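Local coordinates for protein GH3 beta-N-acetylglucosaminidase (Paenibacillaceae, PDB 6K5J) that hydrolyses terminal beta-linked N-acetylglucosamine from the non-reducing ends of glycans, as a family 3 glycoside hydrolase, at residues P77-I82 with L334-R339; V392-V397 with V452-N457; V481-N486 with F499-E504. One frame throughout, in Å; residues are numbered along the deposited sequence.

Contact 1: residues P77-I82 with L334-R339; sequences PLLISI and LALKQR
Lys337 NZ is held by three acceptors: Pro77 O at 2.7 Å across this contact, Gly44 O, and the side-chain oxygen of Gln19. The bond to Pro77 O approaches from beyond the carbonyl oxygen with a C=O...N angle of 154°, the amine tilted 15° from the carbonyl plane. Three oxygens around one buried ammonium group would be expected to spread its charge and compensate for the lack of bulk water, and together they limit how far the amine can wander. The lysine reaches this spot with CG beside its own backbone N (chi1 -75°) and every later torsion extended, a straight arm running from the helix to the loop just ahead of the strand.

Along the way that arm does apolar work. Leu79 meets the lysine methylenes rather than the amine: its CG lies 3.7 Å from Lys337 CE, while the same Leu79 CG is 3.9 Å from Lys337 CG, and the two side chains pass obliquely. Lys337 CE also comes within 3.7 Å of Leu79 N, so the aliphatic part of the lysine covers backbone as well as side chain. The preceding residue, Leu336, adds a looser touch, its CD2 standing 4.3 Å from Leu79 CD1. Leu336 also touches Asp225.

The contact sets the last turns of helix 323-339 against the N-terminal end of strand 79-81 in the TIM-barrel domain, the end opposite the C-terminal strand ends, where catalytic groups of such barrels usually lie. Strand 45-47 runs parallel beside it, with Leu79 bonded through its backbone to Gly44 and Ile46; helix 56-72 packs on Leu78 and Ile80, and Met22 of strand 21-23 touches Leu79.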
loop_
_atom_site.group_PDB
_atom_site.type_symbol
_atom_site.label_atom_id
_atom_site.label_comp_id
_atom_site.label_asym_id
_atom_site.label_seq_id
_atom_site.Cartn_x
_atom_site.Cartn_y
_atom_site.Cartn_z
ATOM N N PRO A 77 10.164 -10.745 -22.255
ATOM C CA PRO A 77 9.358 -9.572 -21.881
ATOM C C PRO A 77 9.330 -9.375 -20.371
ATOM O O PRO A 77 9.475 -10.323 -19.598
ATOM C CB PRO A 77 7.961 -9.905 -22.421
ATOM C CG PRO A 77 8.210 -10.869 -23.536
ATOM C CD PRO A 77 9.420 -11.674 -23.125
ATOM N N LEU A 78 9.139 -8.122 -19.958
ATOM C CA LEU A 78 9.311 -7.734 -18.561
ATOM C C LEU A 78 8.006 -7.761 -17.776
ATOM O O LEU A 78 6.950 -7.361 -18.277
ATOM C CB LEU A 78 9.885 -6.321 -18.475
ATOM C CG LEU A 78 11.270 -6.077 -19.066
ATOM C CD1 LEU A 78 11.472 -4.584 -19.246
ATOM C CD2 LEU A 78 12.323 -6.657 -18.134
ATOM N N LEU A 79 8.096 -8.195 -16.521
ATOM C CA LEU A 79 7.119 -7.764 -15.531
ATOM C C LEU A 79 7.398 -6.311 -15.150
ATOM O O LEU A 79 8.549 -5.911 -14.959
ATOM C CB LEU A 79 7.172 -8.664 -14.289
ATOM C CG LEU A 79 6.638 -10.089 -14.487
ATOM C CD1 LEU A 79 7.088 -11.001 -13.337
ATOM C CD2 LEU A 79 5.111 -10.067 -14.615
ATOM N N ILE A 80 6.339 -5.514 -15.043
ATOM C CA ILE A 80 6.442 -4.114 -14.658
ATOM C C ILE A 80 5.450 -3.904 -13.521
ATOM O O ILE A 80 4.232 -4.021 -13.720
ATOM C CB ILE A 80 6.172 -3.168 -15.837
ATOM C CG1 ILE A 80 7.250 -3.368 -16.919
ATOM C CG2 ILE A 80 6.159 -1.709 -15.386
ATOM C CD1 ILE A 80 7.118 -2.457 -18.136
ATOM N N SER A 81 5.967 -3.626 -12.326
ATOM C CA SER A 81 5.166 -3.582 -11.111
ATOM C C SER A 81 5.210 -2.191 -10.478
ATOM O O SER A 81 5.873 -1.278 -10.980
ATOM C CB SER A 81 5.635 -4.635 -10.108
ATOM O OG SER A 81 4.608 -4.863 -9.133
ATOM N N ILE A 82 4.521 -2.064 -9.352
ATOM C CA ILE A 82 4.256 -0.779 -8.711
ATOM C C ILE A 82 3.589 -1.069 -7.374
ATOM O O ILE A 82 3.016 -2.145 -7.185
ATOM C CB ILE A 82 3.344 0.089 -9.640
ATOM C CG1 ILE A 82 3.230 1.533 -9.138
ATOM C CG2 ILE A 82 1.937 -0.540 -9.782
ATOM C CD1 ILE A 82 2.518 2.452 -10.121
ATOM N N LEU A 334 8.137 -17.373 -16.027
ATOM C CA LEU A 334 7.725 -17.409 -17.427
ATOM C C LEU A 334 6.241 -17.755 -17.569
ATOM O O LEU A 334 5.564 -17.237 -18.464
ATOM C CB LEU A 334 8.599 -18.404 -18.194
ATOM C CG LEU A 334 10.083 -18.050 -18.331
ATOM C CD1 LEU A 334 10.817 -19.062 -19.195
ATOM C CD2 LEU A 334 10.274 -16.655 -18.902
ATOM N N ALA A 335 5.716 -18.621 -16.691
ATOM C CA ALA A 335 4.298 -18.974 -16.758
ATOM C C ALA A 335 3.418 -17.775 -16.427
ATOM O O ALA A 335 2.408 -17.535 -17.097
ATOM C CB ALA A 335 3.989 -20.139 -15.813
ATOM N N LEU A 336 3.798 -17.001 -15.404
ATOM C CA LEU A 336 3.063 -15.782 -15.087
ATOM C C LEU A 336 3.113 -14.794 -16.254
ATOM O O LEU A 336 2.089 -14.202 -16.631
ATOM C CB LEU A 336 3.648 -15.150 -13.815
ATOM C CG LEU A 336 3.008 -13.812 -13.420
ATOM C CD1 LEU A 336 1.515 -13.981 -13.243
ATOM C CD2 LEU A 336 3.648 -13.252 -12.148
ATOM N N LYS A 337 4.291 -14.626 -16.848
ATOM C CA LYS A 337 4.455 -13.668 -17.936
ATOM C C LYS A 337 3.611 -14.053 -19.147
ATOM O O LYS A 337 3.045 -13.184 -19.820
ATOM C CB LYS A 337 5.932 -13.565 -18.316
ATOM C CG LYS A 337 6.769 -12.760 -17.310
ATOM C CD LYS A 337 8.241 -12.757 -17.687
ATOM C CE LYS A 337 9.016 -11.764 -16.814
ATOM N NZ LYS A 337 10.396 -11.513 -17.303
ATOM N N GLN A 338 3.528 -15.351 -19.447
ATOM C CA GLN A 338 2.643 -15.797 -20.518
ATOM C C GLN A 338 1.181 -15.557 -20.162
ATOM O O GLN A 338 0.387 -15.138 -21.015
ATOM C CB GLN A 338 2.876 -17.279 -20.802
ATOM C CG GLN A 338 1.973 -17.807 -21.905
ATOM C CD GLN A 338 2.020 -19.312 -22.038
ATOM O OE1 GLN A 338 2.807 -19.983 -21.365
ATOM N NE2 GLN A 338 1.173 -19.855 -22.912
ATOM N N ARG A 339 0.815 -15.810 -18.903
ATOM C CA ARG A 339 -0.581 -15.756 -18.472
ATOM C C ARG A 339 -1.141 -14.346 -18.523
ATOM O O ARG A 339 -2.342 -14.161 -18.763
ATOM C CB ARG A 339 -0.703 -16.304 -17.057
ATOM C CG ARG A 339 -2.100 -16.678 -16.654
ATOM C CD ARG A 339 -2.048 -17.745 -15.593
ATOM N NE ARG A 339 -1.597 -17.174 -14.337
ATOM C CZ ARG A 339 -0.551 -17.610 -13.643
ATOM N NH1 ARG A 339 0.174 -18.643 -14.068
ATOM N NH2 ARG A 339 -0.228 -17.006 -12.516
#

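Contact 2: residues V392-V397 with V452-N457; sequences VVWPEV and VVVSYN
Pro395 CD lies over one face of the Trp394 indole, 3.7 Å above the plane and displaced toward the rim. Val454 runs alongside the same indole, and its methyls come obliquely at the six-membered part: Val454 CG2 is 3.9 Å from Trp394 CE3, and Val454 CG1 is 4.0 Å from Trp394 CZ3. With CG anti to the backbone N (chi1 180°), the indole reaches back beside Val454 although its CB starts out away from that strand. Were Trp394 an alanine, Val454 would be likely to border a gap and Pro395 CD to lose its aromatic cover.

The Tyr456 ring is also met obliquely. Val397 CG2 sits 3.5 Å from Tyr456 CZ, the two side chains crossing at about a right angle, while Pro395 CG packs 3.6 Å from Tyr456 CB. The phenol hydroxyl is hydrogen-bonded to Arg485.

Behind these side chains, strands 390-396 and 450-455 run parallel, their segments 392-396 and 452-455 inclined by 13°, as adjacent inner strands in the sheet of the C-terminal alpha/beta domain. Val393 reads both ways along its partner: its N donates to Val452 O at 2.9 Å, and its O accepts from Val454 N at 3.0 Å. Past this ladder the proline ring takes over where a backbone N-H would sit.

The two sheet faces are covered by different helices. Val392, Val452 and Val454 pack on Leu413 of helix 413-419, whereas Val453, beside Val393 with their CG2 methyls 3.9 Å apart, packs on Ile468 and Leu471 of helix 462-472.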
loop_
_atom_site.group_PDB
_atom_site.type_symbol
_atom_site.label_atom_id
_atom_site.label_comp_id
_atom_site.label_asym_id
_atom_site.label_seq_id
_atom_site.Cartn_x
_atom_site.Cartn_y
_atom_site.Cartn_z
ATOM N N VAL A 392 -11.460 24.712 9.706
ATOM C CA VAL A 392 -10.966 23.375 9.396
ATOM C C VAL A 392 -9.453 23.374 9.560
ATOM O O VAL A 392 -8.752 24.193 8.948
ATOM C CB VAL A 392 -11.363 22.930 7.979
ATOM C CG1 VAL A 392 -10.757 21.541 7.670
ATOM C CG2 VAL A 392 -12.890 22.914 7.831
ATOM N N VAL A 393 -8.951 22.460 10.383
ATOM C CA VAL A 393 -7.518 22.274 10.579
ATOM C C VAL A 393 -7.079 21.093 9.722
ATOM O O VAL A 393 -7.526 19.960 9.934
ATOM C CB VAL A 393 -7.181 22.055 12.062
ATOM C CG1 VAL A 393 -5.671 22.035 12.268
ATOM C CG2 VAL A 393 -7.811 23.156 12.908
ATOM N N TRP A 394 -6.230 21.355 8.735
ATOM C CA TRP A 394 -5.915 20.368 7.708
ATOM C C TRP A 394 -4.452 19.971 7.817
ATOM O O TRP A 394 -3.573 20.840 7.700
ATOM C CB TRP A 394 -6.222 20.909 6.313
ATOM C CG TRP A 394 -5.898 19.924 5.222
ATOM C CD1 TRP A 394 -4.801 19.932 4.405
ATOM C CD2 TRP A 394 -6.670 18.776 4.845
ATOM N NE1 TRP A 394 -4.839 18.854 3.546
ATOM C CE2 TRP A 394 -5.976 18.129 3.796
ATOM C CE3 TRP A 394 -7.877 18.225 5.300
ATOM C CZ2 TRP A 394 -6.455 16.970 3.181
ATOM C CZ3 TRP A 394 -8.349 17.065 4.689
ATOM C CH2 TRP A 394 -7.635 16.451 3.644
ATOM N N PRO A 395 -4.142 18.693 8.029
ATOM C CA PRO A 395 -2.748 18.273 8.186
ATOM C C PRO A 395 -2.101 17.910 6.861
ATOM O O PRO A 395 -2.739 17.397 5.943
ATOM C CB PRO A 395 -2.879 17.034 9.083
ATOM C CG PRO A 395 -4.174 16.389 8.583
ATOM C CD PRO A 395 -5.078 17.557 8.152
ATOM N N GLU A 396 -0.801 18.182 6.765
ATOM C CA GLU A 396 -0.053 17.813 5.570
ATOM C C GLU A 396 1.252 17.154 5.990
ATOM O O GLU A 396 1.905 17.593 6.944
ATOM C CB GLU A 396 0.222 19.025 4.649
ATOM C CG GLU A 396 1.148 20.074 5.237
ATOM C CD GLU A 396 1.613 21.123 4.225
ATOM O OE1 GLU A 396 1.133 21.122 3.066
ATOM O OE2 GLU A 396 2.471 21.955 4.603
ATOM N N VAL A 397 1.597 16.068 5.299
ATOM C CA VAL A 397 2.875 15.406 5.521
ATOM C C VAL A 397 3.978 16.264 4.916
ATOM O O VAL A 397 3.895 16.685 3.754
ATOM C CB VAL A 397 2.861 13.993 4.918
ATOM C CG1 VAL A 397 4.251 13.355 5.000
ATOM C CG2 VAL A 397 1.832 13.119 5.632
ATOM N N VAL A 452 -13.392 21.916 13.093
ATOM C CA VAL A 452 -13.185 20.530 12.681
ATOM C C VAL A 452 -11.689 20.325 12.508
ATOM O O VAL A 452 -11.079 20.914 11.607
ATOM C CB VAL A 452 -13.909 20.179 11.371
ATOM C CG1 VAL A 452 -13.698 18.685 11.051
ATOM C CG2 VAL A 452 -15.392 20.525 11.429
ATOM N N VAL A 453 -11.102 19.470 13.333
ATOM C CA VAL A 453 -9.721 19.058 13.119
ATOM C C VAL A 453 -9.733 17.746 12.357
ATOM O O VAL A 453 -10.333 16.760 12.809
ATOM C CB VAL A 453 -8.948 18.903 14.435
ATOM C CG1 VAL A 453 -7.523 18.418 14.129
ATOM C CG2 VAL A 453 -8.926 20.211 15.185
ATOM N N VAL A 454 -9.084 17.738 11.201
ATOM C CA VAL A 454 -8.756 16.495 10.520
ATOM C C VAL A 454 -7.445 16.005 11.128
ATOM O O VAL A 454 -6.409 16.664 11.004
ATOM C CB VAL A 454 -8.648 16.695 9.005
ATOM C CG1 VAL A 454 -8.250 15.397 8.335
ATOM C CG2 VAL A 454 -9.980 17.174 8.437
ATOM N N SER A 455 -7.492 14.878 11.838
ATOM C CA SER A 455 -6.274 14.331 12.413
ATOM C C SER A 455 -5.610 13.371 11.426
ATOM O O SER A 455 -6.235 12.843 10.505
ATOM C CB SER A 455 -6.551 13.634 13.754
ATOM O OG SER A 455 -7.272 12.420 13.605
ATOM N N TYR A 456 -4.309 13.174 11.617
ATOM C CA TYR A 456 -3.522 12.341 10.710
ATOM C C TYR A 456 -2.471 11.638 11.566
ATOM O O TYR A 456 -1.429 12.221 11.882
ATOM C CB TYR A 456 -2.905 13.185 9.599
ATOM C CG TYR A 456 -2.197 12.410 8.505
ATOM C CD1 TYR A 456 -0.978 11.789 8.742
ATOM C CD2 TYR A 456 -2.738 12.320 7.226
ATOM C CE1 TYR A 456 -0.324 11.081 7.738
ATOM C CE2 TYR A 456 -2.082 11.624 6.216
ATOM C CZ TYR A 456 -0.882 11.012 6.479
ATOM O OH TYR A 456 -0.235 10.324 5.478
ATOM N N ASN A 457 -2.775 10.407 11.968
ATOM C CA ASN A 457 -1.935 9.633 12.883
ATOM C C ASN A 457 -1.516 10.466 14.097
ATOM O O ASN A 457 -0.357 10.467 14.513
ATOM C CB ASN A 457 -0.717 9.061 12.149
ATOM C CG ASN A 457 -1.078 7.858 11.292
ATOM O OD1 ASN A 457 -2.230 7.417 11.279
ATOM N ND2 ASN A 457 -0.103 7.329 10.569
#

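Contact 3: residues V481-N486 with F499-E504; sequences VASARN and FFAAYE
Ser483 marks the change from tight to loose in this contact, touching Phe499 and Ala501 with its side chain while its hydroxyl also reaches a water. On the tight side two parallel strands are laced by three bonds, each 2.8 Å: Phe500 N to Val481 O, Ser483 N to Phe500 O, and Ala502 N to Ser483 O, the last almost straight out from the carbonyl. A chi1 of -176° carries the Phe499 ring across to the neighbouring strand, which it meets obliquely: Phe499 CD2 lies 3.8 Å from Val481 CG1, and Phe499 CZ comes to 3.2 Å from Ser483 OG. On the other face Ala482 CB and Phe500 CB stand 4.1 Å apart.

Beyond Ser483 the strand pairing ends, though the two loops stay close, and a water bridges them. It accepts from Ser483 OG at 2.9 Å and from Tyr503 N, and donates to Arg485 O at 2.7 Å, so one molecule ties together three backbone or side-chain groups. Tyr503 bends there with a positive phi (68°).

The pair belongs to the mixed, mostly parallel sheet of the C-terminal alpha/beta domain. Strand 450-455 flanks 478-483, and strand 374-377 runs antiparallel beside 499-501. Helix 507-517 covers Ala482 and Phe500, while helix 102-108, from the barrel domain, packs against Tyr503 and Glu504, joining the two domains here.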
loop_
_atom_site.group_PDB
_atom_site.type_symbol
_atom_site.label_atom_id
_atom_site.label_comp_id
_atom_site.label_asym_id
_atom_site.label_seq_id
_atom_site.Cartn_x
_atom_site.Cartn_y
_atom_site.Cartn_z
ATOM N N VAL A 481 -13.550 15.970 15.605
ATOM C CA VAL A 481 -12.313 15.400 15.080
ATOM C C VAL A 481 -12.677 14.317 14.068
ATOM O O VAL A 481 -13.552 13.483 14.324
ATOM C CB VAL A 481 -11.422 14.850 16.207
ATOM C CG1 VAL A 481 -10.106 14.286 15.641
ATOM C CG2 VAL A 481 -11.125 15.947 17.215
ATOM N N ALA A 482 -12.025 14.350 12.911
ATOM C CA ALA A 482 -12.187 13.335 11.879
ATOM C C ALA A 482 -10.801 12.846 11.496
ATOM O O ALA A 482 -9.981 13.627 11.007
ATOM C CB ALA A 482 -12.925 13.897 10.660
ATOM N N SER A 483 -10.526 11.568 11.741
ATOM C CA SER A 483 -9.214 11.021 11.436
ATOM C C SER A 483 -9.146 10.672 9.958
ATOM O O SER A 483 -10.056 10.028 9.419
ATOM C CB SER A 483 -8.915 9.790 12.300
ATOM O OG SER A 483 -9.985 8.856 12.271
ATOM N N ALA A 484 -8.072 11.112 9.304
ATOM C CA ALA A 484 -7.849 10.864 7.885
ATOM C C ALA A 484 -6.674 9.927 7.642
ATOM O O ALA A 484 -6.209 9.801 6.500
ATOM C CB ALA A 484 -7.634 12.184 7.139
ATOM N N ARG A 485 -6.157 9.292 8.690
ATOM C CA ARG A 485 -5.362 8.095 8.476
ATOM C C ARG A 485 -5.788 7.042 9.500
ATOM O O ARG A 485 -6.943 6.606 9.456
ATOM C CB ARG A 485 -3.859 8.401 8.502
ATOM C CG ARG A 485 -3.072 7.239 7.885
ATOM C CD ARG A 485 -1.726 7.626 7.281
ATOM N NE ARG A 485 -1.085 6.416 6.760
ATOM C CZ ARG A 485 -0.332 6.353 5.662
ATOM N NH1 ARG A 485 -0.087 7.442 4.942
ATOM N NH2 ARG A 485 0.180 5.187 5.285
ATOM N N ASN A 486 -4.912 6.606 10.407
ATOM C CA ASN A 486 -5.311 5.518 11.301
ATOM C C ASN A 486 -6.468 5.970 12.188
ATOM O O ASN A 486 -6.433 7.077 12.740
ATOM C CB ASN A 486 -4.148 5.045 12.181
ATOM C CG ASN A 486 -3.094 4.269 11.398
ATOM O OD1 ASN A 486 -3.228 4.052 10.195
ATOM N ND2 ASN A 486 -2.035 3.860 12.083
ATOM N N PHE A 499 -15.887 12.024 17.324
ATOM C CA PHE A 499 -14.752 11.489 16.576
ATOM C C PHE A 499 -15.257 10.633 15.425
ATOM O O PHE A 499 -16.001 9.670 15.642
ATOM C CB PHE A 499 -13.828 10.667 17.486
ATOM C CG PHE A 499 -12.587 10.161 16.793
ATOM C CD1 PHE A 499 -12.612 8.960 16.090
ATOM C CD2 PHE A 499 -11.402 10.887 16.837
ATOM C CE1 PHE A 499 -11.471 8.486 15.430
ATOM C CE2 PHE A 499 -10.255 10.428 16.193
ATOM C CZ PHE A 499 -10.290 9.203 15.484
ATOM N N PHE A 500 -14.826 10.966 14.213
ATOM C CA PHE A 500 -15.114 10.208 13.002
ATOM C C PHE A 500 -13.834 9.563 12.486
ATOM O O PHE A 500 -12.733 10.066 12.719
ATOM C CB PHE A 500 -15.676 11.110 11.894
ATOM C CG PHE A 500 -17.032 11.684 12.188
ATOM C CD1 PHE A 500 -17.153 12.890 12.876
ATOM C CD2 PHE A 500 -18.189 11.033 11.755
ATOM C CE1 PHE A 500 -18.393 13.432 13.142
ATOM C CE2 PHE A 500 -19.436 11.567 12.024
ATOM C CZ PHE A 500 -19.541 12.773 12.719
ATOM N N ALA A 501 -13.987 8.472 11.730
ATOM C CA ALA A 501 -12.875 7.890 10.987
ATOM C C ALA A 501 -13.187 7.926 9.499
ATOM O O ALA A 501 -14.254 7.468 9.069
ATOM C CB ALA A 501 -12.579 6.448 11.434
ATOM N N ALA A 502 -12.245 8.449 8.713
ATOM C CA ALA A 502 -12.314 8.371 7.260
ATOM C C ALA A 502 -11.269 7.449 6.650
ATOM O O ALA A 502 -11.377 7.129 5.457
ATOM C CB ALA A 502 -12.170 9.771 6.633
ATOM N N TYR A 503 -10.256 7.037 7.414
ATOM C CA TYR A 503 -9.242 6.045 7.042
ATOM C C TYR A 503 -8.297 6.511 5.938
ATOM O O TYR A 503 -7.427 5.730 5.510
ATOM C CB TYR A 503 -9.884 4.703 6.636
ATOM C CG TYR A 503 -10.940 4.251 7.621
ATOM C CD1 TYR A 503 -10.581 3.626 8.810
ATOM C CD2 TYR A 503 -12.297 4.489 7.386
ATOM C CE1 TYR A 503 -11.538 3.224 9.728
ATOM C CE2 TYR A 503 -13.260 4.097 8.304
ATOM C CZ TYR A 503 -12.871 3.456 9.468
ATOM O OH TYR A 503 -13.821 3.056 10.388
ATOM N N GLU A 504 -8.428 7.743 5.457
ATOM C CA GLU A 504 -7.596 8.263 4.375
ATOM C C GLU A 504 -8.005 9.714 4.152
ATOM O O GLU A 504 -9.040 10.168 4.652
ATOM C CB GLU A 504 -7.736 7.451 3.083
ATOM C CG GLU A 504 -9.154 7.390 2.574
ATOM C CD GLU A 504 -9.325 6.377 1.470
ATOM O OE1 GLU A 504 -8.656 5.318 1.507
ATOM O OE2 GLU A 504 -10.131 6.649 0.559
HETATM O O HOH W 1 -9.491 6.955 10.191
#

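How the contacts relate
Along the chain the three contacts come in series. Contact 1 lies in the N-terminal TIM-barrel domain; contacts 2 and 3 lie in the C-terminal sheet, on the opposite side of the chain's centre, with centres about 40 and 37 Å from that of contact 1. Contacts 2 and 3 are neighbours, their centres about 9 Å apart: strand 450-455 serves one and strand 478-483 the other, and Ser455 probably bonds Ala482 O through its N and Ala484 N through its O. Together they span four consecutive strands of one sheet. Their loop ends face the barrel, the side chain of Arg485 lying about 9 Å from the bound N-acetylglucosamine, so this sheet brings its loops close to the sugar.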